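Local structure of AAEL008620-PA odorant-binding protein (Aedes aegypti, 5V13) at residues Cys173-Phe179 with Ala191-Val196. The protein binds juvenile hormone specifically in the mosquito hemolymph, as a member of the odorant-binding protein family. Residues are numbered along the deposited sequence; the frame is centred on the assembly and turned at random.
Sequences CEKRTDF and AFLDCV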
ATOM      1  N   CYS B 173      -2.626  13.902   4.334  1.00 11.41           N
ATOM      2  CA  CYS B 173      -3.757  14.802   4.537  1.00 15.79           C
ATOM      3  C   CYS B 173      -4.190  15.465   3.236  1.00 18.52           C
ATOM      4  O   CYS B 173      -5.388  15.689   3.027  1.00 14.65           O
ATOM      5  CB  CYS B 173      -3.404  15.843   5.587  1.00 18.44           C
ATOM      6  SG  CYS B 173      -3.175  15.067   7.189  1.00 19.40           S
ATOM      7  N   GLU B 174      -3.230  15.789   2.356  1.00 13.50           N
ATOM      8  CA  GLU B 174      -3.561  16.334   1.038  1.00 14.73           C
ATOM      9  C   GLU B 174      -4.464  15.385   0.253  1.00 12.76           C
ATOM     10  O   GLU B 174      -5.454  15.807  -0.356  1.00 17.67           O
ATOM     11  CB  GLU B 174      -2.285  16.603   0.243  1.00 14.65           C
ATOM     12  CG  GLU B 174      -1.496  17.820   0.674  1.00 16.01           C
ATOM     13  CD  GLU B 174      -0.267  18.041  -0.202  1.00 24.89           C
ATOM     14  OE1 GLU B 174       0.625  17.169  -0.205  1.00 31.82           O
ATOM     15  OE2 GLU B 174      -0.202  19.074  -0.901  1.00 30.08           O
ATOM     16  N   LYS B 175      -4.104  14.104   0.216  1.00 13.53           N
ATOM     17  CA  LYS B 175      -4.916  13.117  -0.489  1.00 15.75           C
ATOM     18  C   LYS B 175      -6.296  12.975   0.143  1.00 18.65           C
ATOM     19  O   LYS B 175      -7.319  12.960  -0.561  1.00 15.99           O
ATOM     20  CB  LYS B 175      -4.184  11.767  -0.509  1.00 17.06           C
ATOM     21  CG  LYS B 175      -3.010  11.731  -1.494  1.00 18.10           C
ATOM     22  CD  LYS B 175      -2.064  10.569  -1.206  1.00 27.18           C
ATOM     23  CE  LYS B 175      -2.677   9.219  -1.559  1.00 32.90           C
ATOM     24  NZ  LYS B 175      -1.788   8.082  -1.135  1.00 35.02           N
ATOM     25  N   ARG B 176      -6.343  12.858   1.475  1.00 12.29           N
ATOM     26  CA  ARG B 176      -7.604  12.600   2.172  1.00 13.01           C
ATOM     27  C   ARG B 176      -8.611  13.716   1.953  1.00 18.62           C
ATOM     28  O   ARG B 176      -9.823  13.463   1.912  1.00 16.78           O
ATOM     29  CB  ARG B 176      -7.331  12.416   3.673  1.00 14.42           C
ATOM     30  CG  ARG B 176      -8.569  12.237   4.549  1.00 17.26           C
ATOM     31  CD  ARG B 176      -8.156  11.965   5.994  1.00 24.90           C
ATOM     32  NE  ARG B 176      -9.301  11.728   6.869  1.00 35.00           N
ATOM     33  CZ  ARG B 176      -9.823  10.529   7.113  1.00 41.12           C
ATOM     34  NH1 ARG B 176      -9.311   9.444   6.543  1.00 40.55           N
ATOM     35  NH2 ARG B 176     -10.859  10.413   7.934  1.00 40.10           N
ATOM     36  N   THR B 177      -8.140  14.953   1.796  1.00 16.63           N
ATOM     37  CA  THR B 177      -9.040  16.085   1.611  1.00 19.89           C
ATOM     38  C   THR B 177      -9.083  16.589   0.171  1.00 20.89           C
ATOM     39  O   THR B 177      -9.765  17.583  -0.099  1.00 23.50           O
ATOM     40  CB  THR B 177      -8.647  17.229   2.557  1.00 22.81           C
ATOM     41  OG1 THR B 177      -7.334  17.688   2.232  1.00 22.29           O
ATOM     42  CG2 THR B 177      -8.647  16.751   3.996  1.00 20.83           C
ATOM     43  N   ASP B 178      -8.391  15.928  -0.762  1.00 22.59           N
ATOM     44  CA  ASP B 178      -8.371  16.339  -2.173  1.00 24.97           C
ATOM     45  C   ASP B 178      -7.892  17.789  -2.308  1.00 24.60           C
ATOM     46  O   ASP B 178      -8.511  18.622  -2.975  1.00 23.76           O
ATOM     47  CB  ASP B 178      -9.753  16.139  -2.815  1.00 32.10           C
ATOM     48  CG  ASP B 178      -9.717  16.144  -4.344  1.00 35.98           C
ATOM     49  OD1 ASP B 178      -8.613  16.115  -4.930  1.00 33.40           O
ATOM     50  OD2 ASP B 178     -10.813  16.170  -4.963  1.00 42.75           O
ATOM     51  N   PHE B 179      -6.767  18.087  -1.661  1.00 20.17           N
ATOM     52  CA  PHE B 179      -6.226  19.439  -1.602  1.00 18.67           C
ATOM     53  C   PHE B 179      -4.736  19.377  -1.884  1.00 24.89           C
ATOM     54  O   PHE B 179      -4.023  18.584  -1.271  1.00 28.15           O
ATOM     55  CB  PHE B 179      -6.483  20.081  -0.225  1.00 20.65           C
ATOM     56  CG  PHE B 179      -5.810  21.417  -0.041  1.00 22.28           C
ATOM     57  CD1 PHE B 179      -6.230  22.521  -0.774  1.00 25.76           C
ATOM     58  CD2 PHE B 179      -4.772  21.578   0.866  1.00 22.62           C
ATOM     59  CE1 PHE B 179      -5.616  23.759  -0.611  1.00 25.64           C
ATOM     60  CE2 PHE B 179      -4.155  22.820   1.027  1.00 19.28           C
ATOM     61  CZ  PHE B 179      -4.580  23.902   0.279  1.00 19.44           C
ATOM     62  N   ALA B 191     -10.557  21.230   6.885  1.00 22.52           N
ATOM     63  CA  ALA B 191     -10.403  19.785   7.039  1.00 23.91           C
ATOM     64  C   ALA B 191      -8.953  19.352   6.843  1.00 18.91           C
ATOM     65  O   ALA B 191      -8.480  18.424   7.513  1.00 21.87           O
ATOM     66  CB  ALA B 191     -11.321  19.045   6.065  1.00 25.14           C
ATOM     67  N   PHE B 192      -8.230  20.003   5.930  1.00 20.85           N
ATOM     68  CA  PHE B 192      -6.817  19.683   5.739  1.00 18.60           C
ATOM     69  C   PHE B 192      -5.997  20.095   6.954  1.00 19.65           C
ATOM     70  O   PHE B 192      -5.198  19.301   7.467  1.00 18.99           O
ATOM     71  CB  PHE B 192      -6.287  20.359   4.471  1.00 20.26           C
ATOM     72  CG  PHE B 192      -4.788  20.398   4.380  1.00 19.44           C
ATOM     73  CD1 PHE B 192      -4.066  19.267   4.013  1.00 18.63           C
ATOM     74  CD2 PHE B 192      -4.093  21.573   4.632  1.00 20.88           C
ATOM     75  CE1 PHE B 192      -2.682  19.304   3.915  1.00 21.44           C
ATOM     76  CE2 PHE B 192      -2.711  21.620   4.536  1.00 19.38           C
ATOM     77  CZ  PHE B 192      -1.998  20.483   4.184  1.00 23.36           C
ATOM     78  N   LEU B 193      -6.199  21.324   7.442  1.00 15.42           N
ATOM     79  CA  LEU B 193      -5.485  21.782   8.637  1.00 18.47           C
ATOM     80  C   LEU B 193      -5.743  20.858   9.821  1.00 18.30           C
ATOM     81  O   LEU B 193      -4.816  20.498  10.559  1.00 15.30           O
ATOM     82  CB  LEU B 193      -5.890  23.219   8.979  1.00 18.08           C
ATOM     83  CG  LEU B 193      -5.504  24.263   7.924  1.00 21.50           C
ATOM     84  CD1 LEU B 193      -6.153  25.619   8.209  1.00 22.52           C
ATOM     85  CD2 LEU B 193      -3.980  24.382   7.822  1.00 16.61           C
ATOM     86  N   ASP B 194      -7.002  20.475  10.028  1.00 21.19           N
ATOM     87  CA  ASP B 194      -7.329  19.591  11.142  1.00 21.94           C
ATOM     88  C   ASP B 194      -6.592  18.263  11.023  1.00 19.55           C
ATOM     89  O   ASP B 194      -6.038  17.757  12.011  1.00 18.92           O
ATOM     90  CB  ASP B 194      -8.842  19.372  11.202  1.00 20.63           C
ATOM     91  CG  ASP B 194      -9.279  18.654  12.463  1.00 30.18           C
ATOM     92  OD1 ASP B 194      -9.078  19.207  13.563  1.00 31.67           O
ATOM     93  OD2 ASP B 194      -9.821  17.536  12.350  1.00 37.83           O
ATOM     94  N   CYS B 195      -6.558  17.695   9.812  1.00 14.09           N
ATOM     95  CA  CYS B 195      -5.842  16.438   9.591  1.00 15.46           C
ATOM     96  C   CYS B 195      -4.363  16.577   9.937  1.00 18.59           C
ATOM     97  O   CYS B 195      -3.792  15.718  10.620  1.00 17.76           O
ATOM     98  CB  CYS B 195      -6.013  15.984   8.137  1.00 25.47           C
ATOM     99  SG  CYS B 195      -5.094  14.457   7.674  1.00 34.12           S
ATOM    100  N   VAL B 196      -3.726  17.657   9.471  1.00 16.17           N
ATOM    101  CA  VAL B 196      -2.290  17.823   9.686  1.00 14.87           C
ATOM    102  C   VAL B 196      -1.996  18.030  11.166  1.00 15.15           C
ATOM    103  O   VAL B 196      -1.115  17.379  11.738  1.00 14.76           O
ATOM    104  CB  VAL B 196      -1.742  18.994   8.851  1.00 18.41           C
ATOM    105  CG1 VAL B 196      -0.281  19.271   9.234  1.00 18.13           C
ATOM    106  CG2 VAL B 196      -1.834  18.690   7.365  1.00 18.33           C
TER
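Two donors of Thr177 grip the carbonyl oxygen Cys173 O: the backbone N completes the helical bond at 3.1 Å, while OG1 arrives from the opposite face of the carbonyl plane at 2.9 Å. The hydroxyl reaches back because the first torsion sets OG1 between the backbone N and the carbonyl carbon. OG1 is thereby brought up against Phe192, 3.6 Å from its CB, and CG2 is turned onto the backbone between Ala191 and Phe192. Cys173 also carries the covalent tie, its SG bonded to Cys195 SG at 2.1 Å with a C-S-S-C torsion of -74°. A disulfide clamping two neighbouring helices, here 169-177 and 190-199, is a recurrent device of the PBP/GOBP fold; none of the residues joined here is among those lining the juvenile hormone pocket. The helices run closer to antiparallel than to perpendicular, their segment axes at 142° and 9.1 Å apart at closest approach. Beside the sulfur bridge, the ring of Phe192 is sandwiched between Val196 and Phe179. Val196 CG2 covers one face from within its own helix, Phe179 CD2 lies over the other, 3.7 Å from Phe192 CG, and the backbone at Cys173 C and Glu174 N meets the ring edge. The two rings meet obliquely, their planes inclined at 54°. Past the last helical turn Asp178, with positive phi, forms a Schellman motif, Phe179 N bonding back to Glu174 O and Asp178 N to Lys175 O, which carries Phe179 over the Phe192 ring. Glu174 runs alongside Phe192, CG 3.8 Å from CE1; its OE2 accepts a hydrogen bond from Trp181 N and forms a salt bridge with Lys180 NZ of a neighbouring subunit.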